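Local coordinates for putative alpha-galactosidase (PDB 4NZJ), which probably hydrolyses terminal, non-reducing alpha-D-galactose residues in alpha-D-galactosides, as a member of glycosyl hydrolase family 27, at residues N108-G111 and Q112-E116; E116-V119 and L120-A123; S346-S349 and L350-M354; I442-L445 and D446-L449. One frame throughout, in Å; residues are numbered along the deposited sequence. Where two conformers were deposited one is given.

Contact 1: N108-G111 and Q112-E116; sequences NTFG and QHLTE
Phe-110 and Leu-114 meet where the chain turns out of a short helix. Leu-114 CD1 comes within 3.4 Å of Phe-110 CD2, on the CD2 side of the ring, and CB of each residue lies near the other. Leu-114 holds CG anti to its backbone N (chi1 -173°), which carries the CD1 methyl back to the ring. Thr-109 CG2 sits over the centre of one ring face.

The turn beneath is closed by the backbone. His-113 N donates to Phe-110 O at 2.8 Å, with an N-H...O angle of 150°. His-113 CB also rests on that carbonyl oxygen. Gly-111 leaves the helical conformation with a positive phi of 51°. Gly-111 O accepts a hydrogen bond from a water at 2.8 Å, and the same water accepts from Leu-114 N at 3.1 Å. The water thus bridges two backbone groups that are too far apart to bond directly.

Further on, Thr-115 is the N-cap of the next helix, its OG1 accepting from Leu-118 N. The contact is the linker between helix 107-110, which follows barrel strand 102-105, and helix 116-128. Phe-110 packs on Leu-118 and Thr-122 of that second helix, and Leu-114 on Val-119.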
loop_
_atom_site.group_PDB
_atom_site.type_symbol
_atom_site.label_atom_id
_atom_site.label_comp_id
_atom_site.label_asym_id
_atom_site.label_seq_id
_atom_site.Cartn_x
_atom_site.Cartn_y
_atom_site.Cartn_z
ATOM N N ASN A 108 -9.729 -9.349 -7.979
ATOM C CA ASN A 108 -9.579 -9.378 -9.427
ATOM C C ASN A 108 -9.109 -10.742 -9.932
ATOM O O ASN A 108 -9.575 -11.225 -10.962
ATOM C CB ASN A 108 -8.618 -8.283 -9.895
ATOM C CG ASN A 108 -8.660 -8.072 -11.398
ATOM O OD1 ASN A 108 -7.745 -8.469 -12.121
ATOM N ND2 ASN A 108 -9.736 -7.467 -11.878
ATOM N N THR A 109 -8.198 -11.367 -9.195
ATOM C CA THR A 109 -7.630 -12.638 -9.628
ATOM C C THR A 109 -8.593 -13.807 -9.424
ATOM O O THR A 109 -8.750 -14.649 -10.304
ATOM C CB THR A 109 -6.316 -12.938 -8.883
ATOM O OG1 THR A 109 -5.366 -11.913 -9.182
ATOM C CG2 THR A 109 -5.746 -14.290 -9.300
ATOM N N PHE A 110 -9.232 -13.862 -8.256
ATOM C CA PHE A 110 -9.958 -15.074 -7.860
ATOM C C PHE A 110 -11.470 -14.927 -7.706
ATOM O O PHE A 110 -12.191 -15.931 -7.744
ATOM C CB PHE A 110 -9.360 -15.629 -6.565
ATOM C CG PHE A 110 -7.942 -16.104 -6.713
ATOM C CD1 PHE A 110 -7.642 -17.167 -7.547
ATOM C CD2 PHE A 110 -6.910 -15.491 -6.021
ATOM C CE1 PHE A 110 -6.336 -17.608 -7.696
ATOM C CE2 PHE A 110 -5.603 -15.931 -6.155
ATOM C CZ PHE A 110 -5.316 -16.988 -6.994
ATOM N N GLY A 111 -11.954 -13.700 -7.536
ATOM C CA GLY A 111 -13.395 -13.457 -7.444
ATOM C C GLY A 111 -14.071 -14.349 -6.417
ATOM O O GLY A 111 -13.635 -14.412 -5.264
ATOM N N GLN A 112 -15.112 -15.060 -6.854
ATOM C CA GLN A 112 -15.869 -15.969 -5.993
ATOM C C GLN A 112 -15.207 -17.334 -5.825
ATOM O O GLN A 112 -15.822 -18.252 -5.268
ATOM C CB GLN A 112 -17.276 -16.183 -6.560
ATOM C CG GLN A 112 -18.139 -14.935 -6.550
ATOM C CD GLN A 112 -19.571 -15.225 -6.955
ATOM O OE1 GLN A 112 -20.145 -16.232 -6.553
ATOM N NE2 GLN A 112 -20.153 -14.336 -7.749
ATOM N N HIS A 113 -13.967 -17.478 -6.297
ATOM C CA HIS A 113 -13.302 -18.776 -6.320
ATOM C C HIS A 113 -11.984 -18.778 -5.560
ATOM O O HIS A 113 -11.077 -19.540 -5.882
ATOM C CB HIS A 113 -13.110 -19.220 -7.769
ATOM C CG HIS A 113 -14.397 -19.525 -8.463
ATOM N ND1 HIS A 113 -15.019 -20.751 -8.368
ATOM C CD2 HIS A 113 -15.203 -18.752 -9.230
ATOM C CE1 HIS A 113 -16.141 -20.730 -9.069
ATOM N NE2 HIS A 113 -16.277 -19.526 -9.598
ATOM N N LEU A 114 -11.885 -17.937 -4.538
ATOM C CA LEU A 114 -10.719 -17.949 -3.665
ATOM C C LEU A 114 -10.817 -19.149 -2.731
ATOM O O LEU A 114 -11.909 -19.542 -2.322
ATOM C CB LEU A 114 -10.622 -16.653 -2.859
ATOM C CG LEU A 114 -9.347 -16.475 -2.028
ATOM C CD1 LEU A 114 -8.128 -16.337 -2.924
ATOM C CD2 LEU A 114 -9.471 -15.267 -1.116
ATOM N N THR A 115 -9.673 -19.746 -2.419
ATOM C CA THR A 115 -9.604 -20.864 -1.479
ATOM C C THR A 115 -8.357 -20.717 -0.627
ATOM O O THR A 115 -7.470 -19.925 -0.945
ATOM C CB THR A 115 -9.503 -22.214 -2.201
ATOM O OG1 THR A 115 -8.252 -22.282 -2.897
ATOM C CG2 THR A 115 -10.661 -22.409 -3.191
ATOM N N GLU A 116 -8.281 -21.509 0.435
ATOM C CA GLU A 116 -7.092 -21.552 1.285
ATOM C C GLU A 116 -5.852 -21.805 0.442
ATOM O O GLU A 116 -4.861 -21.076 0.553
ATOM C CB GLU A 116 -7.236 -22.668 2.325
ATOM C CG GLU A 116 -5.982 -22.937 3.155
ATOM C CD GLU A 116 -5.968 -24.327 3.760
ATOM O OE1 GLU A 116 -6.545 -24.519 4.847
ATOM O OE2 GLU A 116 -5.364 -25.235 3.155
HETATM O O HOH W 1 -14.063 -16.256 -3.217
#

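Contact 2: E116-V119 and L120-A123; sequences EELV and LQTA
Glu-117 and Gln-121 are joined by a side-chain hydrogen bond one helical turn apart. Gln-121 NE2 donates to Glu-117 OE2 at 2.9 Å, nearly straight at 168°. Glu-117 has a second conformer, so the bond may be partial. In the conformer given, the carboxylate offers its anti lone pair, and OE2 lies close to the amide plane. The two flat groups are nonetheless turned 73° against each other. Glu-117 reaches across because its chain bends at chi2 (64°). The other end of the amide, Gln-121 OE1, accepts from Arg-365 NH1.

The backbone shows the i to i+4 pattern of an alpha-helix. Leu-120 N bonds to Glu-116 O at 3.0 Å, and Ala-123 N to Val-119 O at 2.9 Å. Leu-118 O is gripped twice. Thr-122 N reaches Leu-118 O at 3.1 Å and Thr-122 OG1 reaches the same Leu-118 O at 2.9 Å, from opposite faces of the carbonyl plane. The threonine hydroxyl thus spends its hydrogen within its own helix. Glu-116 sends its buried carboxylate elsewhere, to a salt bridge with Arg-165. Glu-116 CG only brushes Leu-120 CD2, at 4.2 Å.

Helix 116-128 belongs to the TIM-barrel domain. Thr-122 touches Val-364 in a loop. Val-119 and Ala-123 pack on Ile-139 of barrel strand 138-140, while Glu-116, Val-119 and Leu-120 face helix 166-176.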
loop_
_atom_site.group_PDB
_atom_site.type_symbol
_atom_site.label_atom_id
_atom_site.label_comp_id
_atom_site.label_asym_id
_atom_site.label_seq_id
_atom_site.Cartn_x
_atom_site.Cartn_y
_atom_site.Cartn_z
ATOM N N GLU A 116 -8.281 -21.509 0.435
ATOM C CA GLU A 116 -7.092 -21.552 1.285
ATOM C C GLU A 116 -5.852 -21.805 0.442
ATOM O O GLU A 116 -4.861 -21.076 0.553
ATOM C CB GLU A 116 -7.236 -22.668 2.325
ATOM C CG GLU A 116 -5.982 -22.937 3.155
ATOM C CD GLU A 116 -5.968 -24.327 3.760
ATOM O OE1 GLU A 116 -6.545 -24.519 4.847
ATOM O OE2 GLU A 116 -5.364 -25.235 3.155
ATOM N N GLU A 117 -5.920 -22.836 -0.397
ATOM C CA GLU A 117 -4.784 -23.231 -1.237
ATOM C C GLU A 117 -4.277 -22.063 -2.074
ATOM O O GLU A 117 -3.068 -21.848 -2.187
ATOM C CB GLU A 117 -5.167 -24.404 -2.150
ATOM C CG GLU A 117 -4.117 -24.782 -3.192
ATOM C CD GLU A 117 -2.829 -25.297 -2.576
ATOM O OE1 GLU A 117 -2.879 -25.788 -1.431
ATOM O OE2 GLU A 117 -1.770 -25.228 -3.241
ATOM N N LEU A 118 -5.197 -21.308 -2.657
ATOM C CA LEU A 118 -4.823 -20.212 -3.538
ATOM C C LEU A 118 -4.240 -19.004 -2.791
ATOM O O LEU A 118 -3.355 -18.322 -3.312
ATOM C CB LEU A 118 -6.018 -19.818 -4.417
ATOM C CG LEU A 118 -6.446 -20.944 -5.365
ATOM C CD1 LEU A 118 -7.802 -20.651 -5.993
ATOM C CD2 LEU A 118 -5.406 -21.208 -6.445
ATOM N N VAL A 119 -4.713 -18.736 -1.576
ATOM C CA VAL A 119 -4.097 -17.701 -0.751
ATOM C C VAL A 119 -2.650 -18.102 -0.404
ATOM O O VAL A 119 -1.740 -17.275 -0.473
ATOM C CB VAL A 119 -4.874 -17.450 0.554
ATOM C CG1 VAL A 119 -4.153 -16.434 1.427
ATOM C CG2 VAL A 119 -6.283 -16.958 0.250
ATOM N N LEU A 120 -2.457 -19.356 -0.014
ATOM C CA LEU A 120 -1.132 -19.850 0.372
ATOM C C LEU A 120 -0.164 -19.810 -0.808
ATOM O O LEU A 120 0.996 -19.422 -0.649
ATOM C CB LEU A 120 -1.216 -21.264 0.948
ATOM C CG LEU A 120 -1.436 -21.384 2.459
ATOM C CD1 LEU A 120 -2.433 -20.377 3.002
ATOM C CD2 LEU A 120 -1.830 -22.804 2.832
ATOM N N GLN A 121 -0.646 -20.189 -1.989
ATOM C CA GLN A 121 0.162 -20.089 -3.210
ATOM C C GLN A 121 0.573 -18.647 -3.484
ATOM O O GLN A 121 1.688 -18.380 -3.927
ATOM C CB GLN A 121 -0.612 -20.610 -4.418
ATOM C CG GLN A 121 -0.710 -22.115 -4.514
ATOM C CD GLN A 121 -1.430 -22.560 -5.770
ATOM O OE1 GLN A 121 -1.557 -21.799 -6.733
ATOM N NE2 GLN A 121 -1.898 -23.799 -5.772
ATOM N N THR A 122 -0.345 -17.724 -3.244
ATOM C CA THR A 122 -0.068 -16.314 -3.431
ATOM C C THR A 122 1.017 -15.828 -2.464
ATOM O O THR A 122 1.959 -15.157 -2.888
ATOM C CB THR A 122 -1.358 -15.487 -3.299
ATOM O OG1 THR A 122 -2.243 -15.840 -4.370
ATOM C CG2 THR A 122 -1.064 -14.000 -3.339
ATOM N N ALA A 123 0.890 -16.175 -1.185
ATOM C CA ALA A 123 1.927 -15.869 -0.191
ATOM C C ALA A 123 3.292 -16.440 -0.605
ATOM O O ALA A 123 4.306 -15.740 -0.559
ATOM C CB ALA A 123 1.527 -16.402 1.178
#

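Contact 3: S346-S349 and L350-M354; sequences SHFS and LWCMM
Residues 346-353 form the last turns of an alpha-helix, with i to i+4 bonds such as Trp-351 N to His-347 O at 3.1 Å and Met-353 N to Ser-349 O at 2.9 Å. The helix, 341-353, belongs to the TIM-barrel domain and comes just before barrel strand 358-360.

His-347 and Trp-351 make a T-shaped stack one turn apart. The imidazole presents its edge to the indole face, with the planes at 78° and the ring centroid 4.2 Å from that of the six-membered ring. His-347 CE1 stands over the centre of the indole. Met-354 CE, a selenomethionine methyl, touches the opposite indole face near the rim. Outside bonds fix both rings: His-347 NE2 pairs with Val-322 N, and Trp-351 NE1 with Asp-319 O.

A second pair lies on another side of the helix, where Phe-348 also packs on Leu-380 and Ile-381 of helix 378-384. Ser-346 and Leu-350 instead touch Phe-418 of strand 413-419, so the helix joins the barrel to the C-terminal sheet. Phe-348 has CG anti to the backbone N (chi1 -173°), which sends its ring alongside the next turn. There Cys-352 SG sits over the ring face, offset toward the rim, with Phe-348 CE2 3.6 Å away.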
loop_
_atom_site.group_PDB
_atom_site.type_symbol
_atom_site.label_atom_id
_atom_site.label_comp_id
_atom_site.label_asym_id
_atom_site.label_seq_id
_atom_site.Cartn_x
_atom_site.Cartn_y
_atom_site.Cartn_z
ATOM N N SER A 346 3.814 4.548 -15.224
ATOM C CA SER A 346 3.397 5.865 -14.728
ATOM C C SER A 346 2.342 5.749 -13.624
ATOM O O SER A 346 2.366 6.488 -12.647
ATOM C CB SER A 346 2.873 6.721 -15.878
ATOM O OG SER A 346 3.923 7.000 -16.780
ATOM N N HIS A 347 1.410 4.825 -13.805
ATOM C CA HIS A 347 0.402 4.486 -12.800
ATOM C C HIS A 347 1.071 4.123 -11.472
ATOM O O HIS A 347 0.737 4.675 -10.430
ATOM C CB HIS A 347 -0.467 3.360 -13.374
ATOM C CG HIS A 347 -1.312 2.619 -12.384
ATOM N ND1 HIS A 347 -2.118 3.240 -11.453
ATOM C CD2 HIS A 347 -1.535 1.292 -12.244
ATOM C CE1 HIS A 347 -2.765 2.326 -10.754
ATOM N NE2 HIS A 347 -2.439 1.138 -11.224
ATOM N N PHE A 348 2.071 3.245 -11.517
ATOM C CA PHE A 348 2.799 2.891 -10.303
ATOM C C PHE A 348 3.539 4.102 -9.707
ATOM O O PHE A 348 3.468 4.355 -8.499
ATOM C CB PHE A 348 3.771 1.738 -10.569
ATOM C CG PHE A 348 4.431 1.217 -9.326
ATOM C CD1 PHE A 348 3.732 0.412 -8.438
ATOM C CD2 PHE A 348 5.741 1.563 -9.020
ATOM C CE1 PHE A 348 4.329 -0.055 -7.278
ATOM C CE2 PHE A 348 6.345 1.085 -7.868
ATOM C CZ PHE A 348 5.638 0.284 -6.996
ATOM N N SER A 349 4.239 4.842 -10.567
ATOM C CA SER A 349 5.018 6.018 -10.156
ATOM C C SER A 349 4.172 7.047 -9.429
ATOM O O SER A 349 4.591 7.596 -8.414
ATOM C CB SER A 349 5.674 6.674 -11.369
ATOM O OG SER A 349 6.523 5.758 -12.028
ATOM N N LEU A 350 2.978 7.311 -9.949
ATOM C CA LEU A 350 2.121 8.335 -9.366
ATOM C C LEU A 350 1.456 7.850 -8.079
ATOM O O LEU A 350 1.313 8.616 -7.139
ATOM C CB LEU A 350 1.104 8.828 -10.400
ATOM C CG LEU A 350 1.772 9.658 -11.518
ATOM C CD1 LEU A 350 0.824 9.882 -12.684
ATOM C CD2 LEU A 350 2.307 10.987 -10.980
ATOM N N TRP A 351 1.070 6.577 -8.025
ATOM C CA TRP A 351 0.609 5.985 -6.759
ATOM C C TRP A 351 1.719 6.119 -5.696
ATOM O O TRP A 351 1.448 6.401 -4.526
ATOM C CB TRP A 351 0.220 4.517 -6.956
ATOM C CG TRP A 351 -1.256 4.242 -7.218
ATOM C CD1 TRP A 351 -2.033 3.348 -6.545
ATOM C CD2 TRP A 351 -2.111 4.843 -8.210
ATOM N NE1 TRP A 351 -3.303 3.334 -7.057
ATOM C CE2 TRP A 351 -3.387 4.250 -8.071
ATOM C CE3 TRP A 351 -1.926 5.818 -9.203
ATOM C CZ2 TRP A 351 -4.479 4.608 -8.877
ATOM C CZ3 TRP A 351 -3.013 6.166 -10.012
ATOM C CH2 TRP A 351 -4.273 5.563 -9.837
ATOM N N CYS A 352 2.977 5.953 -6.099
ATOM C CA CYS A 352 4.075 6.151 -5.161
ATOM C C CYS A 352 4.157 7.606 -4.700
ATOM O O CYS A 352 4.209 7.885 -3.500
ATOM C CB CYS A 352 5.411 5.684 -5.756
ATOM S SG CYS A 352 5.563 3.883 -5.809
HETATM N N MSE A 353 4.143 8.533 -5.656
HETATM C CA MSE A 353 4.203 9.971 -5.347
HETATM C C MSE A 353 3.063 10.447 -4.484
HETATM O O MSE A 353 3.249 11.332 -3.655
HETATM C CB MSE A 353 4.169 10.804 -6.630
HETATM C CG MSE A 353 5.429 10.656 -7.479
HETATM SE SE MSE A 353 6.972 11.565 -6.692
HETATM C CE MSE A 353 6.375 13.420 -6.963
HETATM N N MSE A 354 1.876 9.875 -4.676
HETATM C CA MSE A 354 0.671 10.295 -3.932
HETATM C C MSE A 354 0.549 9.641 -2.570
HETATM O O MSE A 354 -0.465 9.809 -1.893
HETATM C CB MSE A 354 -0.570 9.987 -4.772
HETATM C CG MSE A 354 -0.627 10.853 -6.032
HETATM SE SE MSE A 354 -2.304 10.582 -7.040
HETATM C CE MSE A 354 -2.296 8.625 -7.171
#

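Contact 4: I442-L445 and D446-L449; sequences IYCL and DNHL
Tyr-443 carries its ring anti to the backbone N (chi1 177°), and His-448 turns its own anti to the carbonyl carbon (chi1 -54°). The two side chains then lie side by side and point the same way. Tyr-443 OH meets the imidazole edge at His-448 CD2, 3.4 Å away. Leu-445 O stands over the centre of one face of the same imidazole, with His-448 CE1 at 3.7 Å.

These groups sit on a beta hairpin that links strand 441-444 to strand 449-452. Cys-444 N donates to Leu-449 O at 2.9 Å, almost straight at 175°. Cys-444 O receives two weak bonds, from His-448 N and Leu-449 N. Inside the turn Asn-447 OD1 accepts from Leu-449 N at 3.1 Å, which makes an Asx turn. Asn-447 OD1 also lies 3.4 Å from Cys-444 CB. His-448 has a positive phi, where the chain bends back.

Leu-445 packs on helix 378-384. Tyr-443 OH is hydrogen-bonded to Asp-379 of that helix, and His-448 touches Asp-379 too. The turn is thus closed by one straight backbone bond and by the asparagine side chain, beside the two weak bonds. Lying near Asp-379, the imidazole may be somewhat easier to protonate.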
loop_
_atom_site.group_PDB
_atom_site.type_symbol
_atom_site.label_atom_id
_atom_site.label_comp_id
_atom_site.label_asym_id
_atom_site.label_seq_id
_atom_site.Cartn_x
_atom_site.Cartn_y
_atom_site.Cartn_z
ATOM N N ILE A 442 20.823 16.878 -7.836
ATOM C CA ILE A 442 19.679 16.197 -8.440
ATOM C C ILE A 442 19.974 14.707 -8.609
ATOM O O ILE A 442 20.985 14.339 -9.207
ATOM C CB ILE A 442 19.327 16.782 -9.827
ATOM C CG1 ILE A 442 19.263 18.317 -9.767
ATOM C CG2 ILE A 442 18.013 16.197 -10.334
ATOM C CD1 ILE A 442 19.066 18.979 -11.114
ATOM N N TYR A 443 19.095 13.867 -8.070
ATOM C CA TYR A 443 19.140 12.425 -8.308
ATOM C C TYR A 443 18.093 12.071 -9.358
ATOM O O TYR A 443 16.922 12.426 -9.209
ATOM C CB TYR A 443 18.871 11.651 -7.015
ATOM C CG TYR A 443 18.823 10.147 -7.197
ATOM C CD1 TYR A 443 19.975 9.431 -7.492
ATOM C CD2 TYR A 443 17.629 9.446 -7.073
ATOM C CE1 TYR A 443 19.941 8.059 -7.662
ATOM C CE2 TYR A 443 17.586 8.069 -7.243
ATOM C CZ TYR A 443 18.751 7.382 -7.534
ATOM O OH TYR A 443 18.734 6.010 -7.705
ATOM N N CYS A 444 18.527 11.376 -10.410
ATOM C CA CYS A 444 17.634 10.959 -11.487
ATOM C C CYS A 444 17.307 9.472 -11.339
ATOM O O CYS A 444 18.200 8.620 -11.365
ATOM C CB CYS A 444 18.273 11.239 -12.850
ATOM S SG CYS A 444 18.763 12.964 -13.122
ATOM N N LEU A 445 16.029 9.159 -11.173
ATOM C CA LEU A 445 15.620 7.765 -11.012
ATOM C C LEU A 445 15.740 6.956 -12.310
ATOM O O LEU A 445 15.885 5.737 -12.254
ATOM C CB LEU A 445 14.192 7.664 -10.473
ATOM C CG LEU A 445 14.022 7.760 -8.957
ATOM C CD1 LEU A 445 14.275 9.170 -8.446
ATOM C CD2 LEU A 445 12.632 7.296 -8.561
ATOM N N ASP A 446 15.671 7.625 -13.463
ATOM C CA ASP A 446 15.716 6.940 -14.757
ATOM C C ASP A 446 17.036 6.195 -14.966
ATOM O O ASP A 446 17.052 5.085 -15.501
ATOM C CB ASP A 446 15.449 7.924 -15.915
ATOM C CG ASP A 446 16.545 8.977 -16.079
ATOM O OD1 ASP A 446 17.652 8.628 -16.533
ATOM O OD2 ASP A 446 16.290 10.166 -15.792
ATOM N N ASN A 447 18.140 6.809 -14.540
ATOM C CA ASN A 447 19.475 6.224 -14.708
ATOM C C ASN A 447 20.279 6.061 -13.408
ATOM O O ASN A 447 21.441 5.653 -13.451
ATOM C CB ASN A 447 20.278 7.042 -15.732
ATOM C CG ASN A 447 20.386 8.514 -15.363
ATOM O OD1 ASN A 447 20.289 8.888 -14.196
ATOM N ND2 ASN A 447 20.587 9.359 -16.367
ATOM N N HIS A 448 19.659 6.383 -12.271
ATOM C CA HIS A 448 20.263 6.219 -10.938
ATOM C C HIS A 448 21.522 7.063 -10.729
ATOM O O HIS A 448 22.412 6.694 -9.955
ATOM C CB HIS A 448 20.537 4.736 -10.647
ATOM C CG HIS A 448 19.331 3.867 -10.810
ATOM N ND1 HIS A 448 18.982 3.297 -12.015
ATOM C CD2 HIS A 448 18.375 3.493 -9.926
ATOM C CE1 HIS A 448 17.868 2.601 -11.865
ATOM N NE2 HIS A 448 17.480 2.705 -10.607
ATOM N N LEU A 449 21.585 8.204 -11.411
ATOM C CA LEU A 449 22.751 9.079 -11.347
ATOM C C LEU A 449 22.455 10.333 -10.544
ATOM O O LEU A 449 21.327 10.825 -10.538
ATOM C CB LEU A 449 23.201 9.482 -12.754
ATOM C CG LEU A 449 23.694 8.349 -13.655
ATOM C CD1 LEU A 449 24.009 8.887 -15.042
ATOM C CD2 LEU A 449 24.907 7.657 -13.047
#

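Contacts 1 and 2 share Glu-116 and form one continuous stretch: the linker of contact 1 leads into the helix of contact 2. Contact 1 lies at the surface and uses a turn and a bridging water. Contact 2 is mostly buried, with its Glu-Gln pair on the outer side. Contact 3 is buried throughout and relies on aromatic and sulfur packing. Contact 4 is a surface hairpin of the C-terminal domain, closed mainly by backbone and asparagine bonds. Contacts 3 and 4 do not touch, their centres about 17 Å apart, yet both pack on helix 378-384 through Leu-380.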